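Local coordinates for protein ethyl acetate hydrolase (Pseudomonas veronii, PDB 5EFZ) that hydrolyses ethyl acetate and other short acetate esters, a step in the bacterial breakdown of methyl ketones such as 2-butanone, at residues 248-252 against 253-257; 222-225 against 226-230; 256-259 against 260-263. One frame throughout, in Å; residues are numbered along the deposited sequence.

Contact 1. Residues 248-252 against 253-257; sequences MFVDG and FMKRY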
loop_
_atom_site.group_PDB
_atom_site.type_symbol
_atom_site.label_atom_id
_atom_site.label_comp_id
_atom_site.label_asym_id
_atom_site.label_seq_id
_atom_site.Cartn_x
_atom_site.Cartn_y
_atom_site.Cartn_z
ATOM N N MET A 248 -5.507 -1.694 18.463
ATOM C CA MET A 248 -6.603 -0.856 18.975
ATOM C C MET A 248 -7.081 0.146 17.919
ATOM O O MET A 248 -8.271 0.459 17.841
ATOM C CB MET A 248 -6.181 -0.102 20.242
ATOM C CG MET A 248 -6.167 -0.966 21.505
ATOM S SD MET A 248 -7.667 -1.978 21.603
ATOM C CE MET A 248 -6.992 -3.630 21.441
ATOM N N PHE A 249 -6.149 0.650 17.115
ATOM C CA PHE A 249 -6.482 1.572 16.027
ATOM C C PHE A 249 -7.282 0.888 14.915
ATOM O O PHE A 249 -8.300 1.411 14.424
ATOM C CB PHE A 249 -5.210 2.181 15.465
ATOM C CG PHE A 249 -5.452 3.214 14.404
ATOM C CD1 PHE A 249 -5.957 4.464 14.734
ATOM C CD2 PHE A 249 -5.181 2.929 13.081
ATOM C CE1 PHE A 249 -6.198 5.433 13.739
ATOM C CE2 PHE A 249 -5.394 3.890 12.092
ATOM C CZ PHE A 249 -5.911 5.130 12.417
ATOM N N VAL A 250 -6.822 -0.284 14.494
ATOM C CA VAL A 250 -7.544 -1.035 13.477
ATOM C C VAL A 250 -8.956 -1.379 13.969
ATOM O O VAL A 250 -9.933 -1.157 13.253
ATOM C CB VAL A 250 -6.779 -2.329 13.098
ATOM C CG1 VAL A 250 -7.617 -3.215 12.234
ATOM C CG2 VAL A 250 -5.483 -1.945 12.385
ATOM N N ASP A 251 -9.067 -1.890 15.203
ATOM C CA ASP A 251 -10.370 -2.289 15.712
ATOM C C ASP A 251 -11.270 -1.097 16.074
ATOM O O ASP A 251 -12.452 -1.089 15.731
ATOM C CB ASP A 251 -10.230 -3.194 16.940
ATOM C CG ASP A 251 -9.597 -4.528 16.613
ATOM O OD1 ASP A 251 -9.420 -4.844 15.412
ATOM O OD2 ASP A 251 -9.268 -5.258 17.572
ATOM N N GLY A 252 -10.709 -0.111 16.771
ATOM C CA GLY A 252 -11.506 0.951 17.364
ATOM C C GLY A 252 -11.789 2.135 16.470
ATOM O O GLY A 252 -12.743 2.862 16.700
ATOM N N PHE A 253 -10.957 2.343 15.461
ATOM C CA PHE A 253 -11.149 3.426 14.505
ATOM C C PHE A 253 -11.614 2.859 13.142
ATOM O O PHE A 253 -12.702 3.187 12.637
ATOM C CB PHE A 253 -9.833 4.229 14.354
ATOM C CG PHE A 253 -9.954 5.506 13.542
ATOM C CD1 PHE A 253 -10.117 5.471 12.173
ATOM C CD2 PHE A 253 -9.839 6.743 14.159
ATOM C CE1 PHE A 253 -10.213 6.643 11.423
ATOM C CE2 PHE A 253 -9.924 7.928 13.428
ATOM C CZ PHE A 253 -10.109 7.882 12.052
ATOM N N MET A 254 -10.795 2.010 12.540
ATOM C CA MET A 254 -10.993 1.655 11.126
ATOM C C MET A 254 -12.110 0.623 10.936
ATOM O O MET A 254 -12.979 0.825 10.115
ATOM C CB MET A 254 -9.681 1.111 10.524
ATOM C CG MET A 254 -8.492 2.138 10.551
ATOM S SD MET A 254 -8.839 3.517 9.445
ATOM C CE MET A 254 -8.948 2.713 7.862
ATOM N N LYS A 255 -12.061 -0.494 11.664
ATOM C CA LYS A 255 -13.150 -1.460 11.543
ATOM C C LYS A 255 -14.492 -0.830 11.935
ATOM O O LYS A 255 -15.512 -1.053 11.298
ATOM C CB LYS A 255 -12.881 -2.693 12.402
ATOM C CG LYS A 255 -11.752 -3.572 11.852
ATOM C CD LYS A 255 -11.560 -4.857 12.662
ATOM C CE LYS A 255 -10.436 -5.704 12.068
ATOM N NZ LYS A 255 -10.243 -6.924 12.887
ATOM N N ARG A 256 -14.468 -0.038 12.998
ATOM C CA ARG A 256 -15.693 0.589 13.499
ATOM C C ARG A 256 -16.289 1.550 12.463
ATOM O O ARG A 256 -17.513 1.641 12.335
ATOM C CB ARG A 256 -15.399 1.311 14.822
ATOM C CG ARG A 256 -16.586 2.016 15.449
ATOM C CD ARG A 256 -16.257 2.570 16.855
ATOM N NE ARG A 256 -16.012 1.475 17.798
ATOM C CZ ARG A 256 -15.127 1.500 18.796
ATOM N NH1 ARG A 256 -14.398 2.586 19.038
ATOM N NH2 ARG A 256 -14.990 0.437 19.578
ATOM N N TYR A 257 -15.431 2.228 11.707
ATOM C CA TYR A 257 -15.877 3.185 10.679
ATOM C C TYR A 257 -16.699 2.468 9.597
ATOM O O TYR A 257 -17.779 2.929 9.214
ATOM C CB TYR A 257 -14.667 3.911 10.043
ATOM C CG TYR A 257 -15.060 4.810 8.871
ATOM C CD1 TYR A 257 -14.860 4.404 7.574
ATOM C CD2 TYR A 257 -15.646 6.052 9.094
ATOM C CE1 TYR A 257 -15.268 5.203 6.494
ATOM C CE2 TYR A 257 -16.047 6.861 8.027
ATOM C CZ TYR A 257 -15.840 6.422 6.741
ATOM O OH TYR A 257 -16.220 7.210 5.675
#
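Lys-255 N donates to Val-250 O over 2.7 Å in a nearly straight bond, N-H...O 173°, that spans five residues instead of the usual four. One residue earlier, Phe-249 O takes two donors: Phe-253 N at 3.0 Å, lying above the carbonyl plane, and Met-254 N at 3.2 Å, close to the line of the C=O bond. The change from i+4 to i+5 bonding marks a wider, pi-type turn within helix 246-258. On one flank Lys-255, extended beyond CG, runs alongside Asp-251, and its NZ forms a salt bridge with OD1 at 3.4 Å, weak as a hydrogen bond; Glu-217 offers NZ a second, long and weak ion pair. The guanidinium of Arg-256 folds back and lays one face against Gly-252. Phe-249 and Phe-253 both have CG anti to the backbone N (-176° and -171°), which sends both rings to the same flank; their planes are near parallel but slid apart, centroids 5.1 Å apart, so that they barely overlap. Phe-249 CE1 lies over a face of the Phe-253 ring, 3.8 Å from Phe-253 CG, while Phe-249 CE2 meets Met-254 CG at 3.9 Å and the sulfur sits obliquely beside the Phe-249 ring, a Met-aromatic contact. One face thus joins an aromatic pair to a thioether, while Val-250, Met-254 and Lys-255 all reach helix 213-227, the lysine adding a charged link weak at both ends.

Contact 2. Residues 222-225 against 226-230; sequences LWTL and MGWSP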
loop_
_atom_site.group_PDB
_atom_site.type_symbol
_atom_site.label_atom_id
_atom_site.label_comp_id
_atom_site.label_asym_id
_atom_site.label_seq_id
_atom_site.Cartn_x
_atom_site.Cartn_y
_atom_site.Cartn_z
ATOM N N LEU A 222 -7.467 -3.217 4.757
ATOM C CA LEU A 222 -6.798 -2.729 3.544
ATOM C C LEU A 222 -6.715 -1.216 3.539
ATOM O O LEU A 222 -5.715 -0.647 3.094
ATOM C CB LEU A 222 -7.525 -3.215 2.300
ATOM C CG LEU A 222 -7.370 -4.703 2.048
ATOM C CD1 LEU A 222 -8.514 -5.238 1.145
ATOM C CD2 LEU A 222 -6.008 -4.974 1.386
ATOM N N TRP A 223 -7.762 -0.554 4.014
ATOM C CA TRP A 223 -7.744 0.895 4.168
ATOM C C TRP A 223 -6.701 1.346 5.190
ATOM O O TRP A 223 -6.110 2.407 5.049
ATOM C CB TRP A 223 -9.127 1.414 4.581
ATOM C CG TRP A 223 -9.958 1.732 3.391
ATOM C CD1 TRP A 223 -11.036 1.014 2.906
ATOM C CD2 TRP A 223 -9.785 2.849 2.508
ATOM N NE1 TRP A 223 -11.547 1.644 1.781
ATOM C CE2 TRP A 223 -10.809 2.770 1.521
ATOM C CE3 TRP A 223 -8.888 3.932 2.477
ATOM C CZ2 TRP A 223 -10.928 3.716 0.481
ATOM C CZ3 TRP A 223 -9.011 4.878 1.434
ATOM C CH2 TRP A 223 -10.040 4.766 0.474
ATOM N N THR A 224 -6.465 0.543 6.217
ATOM C CA THR A 224 -5.450 0.904 7.196
ATOM C C THR A 224 -4.051 0.833 6.563
ATOM O O THR A 224 -3.167 1.659 6.851
ATOM C CB THR A 224 -5.493 -0.030 8.421
ATOM O OG1 THR A 224 -6.852 -0.122 8.909
ATOM C CG2 THR A 224 -4.565 0.513 9.544
ATOM N N LEU A 225 -3.854 -0.186 5.742
ATOM C CA LEU A 225 -2.594 -0.420 5.053
ATOM C C LEU A 225 -2.239 0.732 4.086
ATOM O O LEU A 225 -1.081 1.158 4.015
ATOM C CB LEU A 225 -2.665 -1.739 4.263
ATOM C CG LEU A 225 -1.445 -2.046 3.398
ATOM C CD1 LEU A 225 -0.218 -2.343 4.280
ATOM C CD2 LEU A 225 -1.705 -3.205 2.489
ATOM N N MET A 226 -3.234 1.207 3.339
ATOM C CA MET A 226 -3.004 2.165 2.238
ATOM C C MET A 226 -3.457 3.598 2.548
ATOM O O MET A 226 -3.068 4.512 1.850
ATOM C CB MET A 226 -3.748 1.713 0.952
ATOM C CG MET A 226 -3.177 0.418 0.345
ATOM S SD MET A 226 -1.510 0.607 -0.268
ATOM C CE MET A 226 -1.691 1.869 -1.527
ATOM N N GLY A 227 -4.249 3.780 3.582
ATOM C CA GLY A 227 -4.941 5.052 3.772
ATOM C C GLY A 227 -4.184 6.079 4.583
ATOM O O GLY A 227 -4.554 7.258 4.596
ATOM N N TRP A 228 -3.132 5.638 5.277
ATOM C CA TRP A 228 -2.373 6.568 6.144
ATOM C C TRP A 228 -0.972 6.670 5.576
ATOM O O TRP A 228 -0.812 7.045 4.410
ATOM C CB TRP A 228 -2.397 6.092 7.604
ATOM C CG TRP A 228 -3.827 5.908 8.148
ATOM C CD1 TRP A 228 -4.539 4.733 8.243
ATOM C CD2 TRP A 228 -4.693 6.944 8.629
ATOM N NE1 TRP A 228 -5.792 4.978 8.791
ATOM C CE2 TRP A 228 -5.911 6.331 9.013
ATOM C CE3 TRP A 228 -4.541 8.336 8.797
ATOM C CZ2 TRP A 228 -6.986 7.063 9.551
ATOM C CZ3 TRP A 228 -5.620 9.070 9.316
ATOM C CH2 TRP A 228 -6.821 8.419 9.715
ATOM N N SER A 229 0.064 6.361 6.356
ATOM C CA SER A 229 1.396 6.196 5.785
ATOM C C SER A 229 2.256 5.397 6.755
ATOM O O SER A 229 1.912 5.265 7.927
ATOM C CB SER A 229 2.082 7.554 5.485
ATOM O OG SER A 229 2.524 8.136 6.701
ATOM N N PRO A 230 3.361 4.815 6.259
ATOM C CA PRO A 230 4.268 4.169 7.213
ATOM C C PRO A 230 4.764 5.154 8.298
ATOM O O PRO A 230 4.930 4.773 9.458
ATOM C CB PRO A 230 5.421 3.690 6.326
ATOM C CG PRO A 230 4.716 3.397 4.982
ATOM C CD PRO A 230 3.701 4.516 4.852
HETATM O O HOH W 1 -1.270 3.450 5.946
#
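One water, water 1, is gripped by three backbone groups where helix 213-227 ends: it donates to Thr-224 O at 2.8 Å and, weakly, to Leu-225 O, and it accepts from Trp-228 N at 2.9 Å. It thereby links the last turn to the departing chain. Met-226 N still reaches Leu-222 O at 3.1 Å in an ordinary i+4 bond, but Gly-227 N, 2.7 Å from Trp-223 O, makes only a weak, bent one (127°). A side chain on Gly-227 would run into that same carbonyl oxygen. Trp-228 has CG anti to its carbonyl carbon (chi1 -56°), and this swings the indole back beside the helix, where CD1 brings the ring edge to Thr-224 O, in the ring plane at 3.6 Å. This helix end lies beside the active site of the alpha/beta hydrolase: the Trp-223 side chain comes within about 4 Å of that of His-334, inferred to be catalytic. Leu-225 and Met-226 meet through their CG atoms at 4.3 Å. The other subunit covers this flank, where Met-226 packs on its counterpart and Leu-225 O accepts a hydrogen bond from His-183 NE2 of that subunit.

Contact 3. Residues 256-259 against 260-263; sequences RYFA and PMDP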
loop_
_atom_site.group_PDB
_atom_site.type_symbol
_atom_site.label_atom_id
_atom_site.label_comp_id
_atom_site.label_asym_id
_atom_site.label_seq_id
_atom_site.Cartn_x
_atom_site.Cartn_y
_atom_site.Cartn_z
ATOM N N ARG A 256 -14.468 -0.038 12.998
ATOM C CA ARG A 256 -15.693 0.589 13.499
ATOM C C ARG A 256 -16.289 1.550 12.463
ATOM O O ARG A 256 -17.513 1.641 12.335
ATOM C CB ARG A 256 -15.399 1.311 14.822
ATOM C CG ARG A 256 -16.586 2.016 15.449
ATOM C CD ARG A 256 -16.257 2.570 16.855
ATOM N NE ARG A 256 -16.012 1.475 17.798
ATOM C CZ ARG A 256 -15.127 1.500 18.796
ATOM N NH1 ARG A 256 -14.398 2.586 19.038
ATOM N NH2 ARG A 256 -14.990 0.437 19.578
ATOM N N TYR A 257 -15.431 2.228 11.707
ATOM C CA TYR A 257 -15.877 3.185 10.679
ATOM C C TYR A 257 -16.699 2.468 9.597
ATOM O O TYR A 257 -17.779 2.929 9.214
ATOM C CB TYR A 257 -14.667 3.911 10.043
ATOM C CG TYR A 257 -15.060 4.810 8.871
ATOM C CD1 TYR A 257 -14.860 4.404 7.574
ATOM C CD2 TYR A 257 -15.646 6.052 9.094
ATOM C CE1 TYR A 257 -15.268 5.203 6.494
ATOM C CE2 TYR A 257 -16.047 6.861 8.027
ATOM C CZ TYR A 257 -15.840 6.422 6.741
ATOM O OH TYR A 257 -16.220 7.210 5.675
ATOM N N PHE A 258 -16.192 1.347 9.108
ATOM C CA PHE A 258 -16.852 0.642 8.008
ATOM C C PHE A 258 -17.947 -0.315 8.466
ATOM O O PHE A 258 -18.789 -0.682 7.659
ATOM C CB PHE A 258 -15.835 -0.147 7.162
ATOM C CG PHE A 258 -14.991 0.733 6.266
ATOM C CD1 PHE A 258 -15.562 1.339 5.148
ATOM C CD2 PHE A 258 -13.653 0.985 6.558
ATOM C CE1 PHE A 258 -14.794 2.176 4.313
ATOM C CE2 PHE A 258 -12.866 1.811 5.720
ATOM C CZ PHE A 258 -13.461 2.421 4.618
ATOM N N ALA A 259 -17.925 -0.735 9.728
ATOM C CA ALA A 259 -18.862 -1.772 10.211
ATOM C C ALA A 259 -20.356 -1.542 9.884
ATOM O O ALA A 259 -21.056 -2.495 9.558
ATOM C CB ALA A 259 -18.715 -1.961 11.748
ATOM N N PRO A 260 -20.865 -0.308 10.030
ATOM C CA PRO A 260 -22.321 -0.203 9.825
ATOM C C PRO A 260 -22.730 0.096 8.384
ATOM O O PRO A 260 -23.930 0.349 8.148
ATOM C CB PRO A 260 -22.704 0.977 10.725
ATOM C CG PRO A 260 -21.499 1.896 10.581
ATOM C CD PRO A 260 -20.293 0.968 10.526
ATOM N N MET A 261 -21.774 0.088 7.452
ATOM C CA MET A 261 -22.031 0.589 6.096
ATOM C C MET A 261 -22.574 -0.510 5.195
ATOM O O MET A 261 -22.462 -1.688 5.508
ATOM C CB MET A 261 -20.768 1.194 5.490
ATOM C CG MET A 261 -20.266 2.423 6.296
ATOM S SD MET A 261 -18.973 3.267 5.395
ATOM C CE MET A 261 -18.682 4.689 6.469
ATOM N N ASP A 262 -23.189 -0.110 4.085
ATOM C CA ASP A 262 -23.846 -1.081 3.217
ATOM C C ASP A 262 -22.902 -1.553 2.107
ATOM O O ASP A 262 -22.411 -0.743 1.341
ATOM C CB ASP A 262 -25.087 -0.468 2.582
ATOM C CG ASP A 262 -25.806 -1.460 1.684
ATOM O OD1 ASP A 262 -26.313 -2.474 2.238
ATOM O OD2 ASP A 262 -25.873 -1.209 0.449
ATOM N N PRO A 263 -22.659 -2.865 2.012
ATOM C CA PRO A 263 -21.726 -3.372 0.994
ATOM C C PRO A 263 -22.111 -2.958 -0.439
ATOM O O PRO A 263 -21.217 -2.534 -1.182
ATOM C CB PRO A 263 -21.820 -4.904 1.167
ATOM C CG PRO A 263 -22.155 -5.107 2.616
ATOM C CD PRO A 263 -23.040 -3.902 2.997
#
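A type I beta turn from Phe-258 to Met-261 carries the chain out of helix 246-258, with Ala-259 and Pro-260 at its corners. Met-261 N closes it on Phe-258 O at 3.1 Å, coming from above the carbonyl plane, with N-H...O at 163°. Pro-260 has no N-H to continue the helical bonding, and its CD rests 3.4 Å from Arg-256 O. From the turn Met-261 reaches back, fully extended beyond CG (chi2 -170°, chi3 176°), and this straight chain lays its methyl over one face of the Tyr-257 ring. Met-261 CE stands 3.6 Å from the centroid of the Tyr-257 ring in a CH-pi contact and lies nearest to Tyr-257 CZ, at 3.3 Å, on the hydroxyl side of the ring. Met-261 SD lies obliquely beside the rings of Tyr-257 and Phe-258, 3.9 Å from Phe-258 CD1, in Met-aromatic contacts. Tyr-257 OH itself is hydrogen-bonded to Ser-69 OG. With an alanine in place of Met-261 the turn bond could remain, but the Tyr-257 face is likely to lose its methyl cover and a gap to open beside Phe-258. One backbone bond closes the turn, while a buried, extended thioether, apolar yet polarisable, ties it back to the two aromatic side chains of the helix end.

How the contacts relate
Contact 2, at the end of helix 213-227, comes first along the chain; contacts 1 and 3 follow on helix 246-258 and share Arg-256 and Tyr-257, contact 3 leading on towards helix 263-274. The centres of contacts 1 and 2 lie 12 Å apart, those of 1 and 3 11 Å, and those of 2 and 3 17 Å. The two helices pack together: Met-254 CE approaches Trp-223 CB at 3.5 Å, and Trp-223 CD1 meets Phe-258 CZ at 3.3 Å. All three contacts lie in a helical region outside the central sheet, probably part of the lid over the active site; Trp-223 borders the inferred catalytic residues, and contact 2 also reaches the dimer interface.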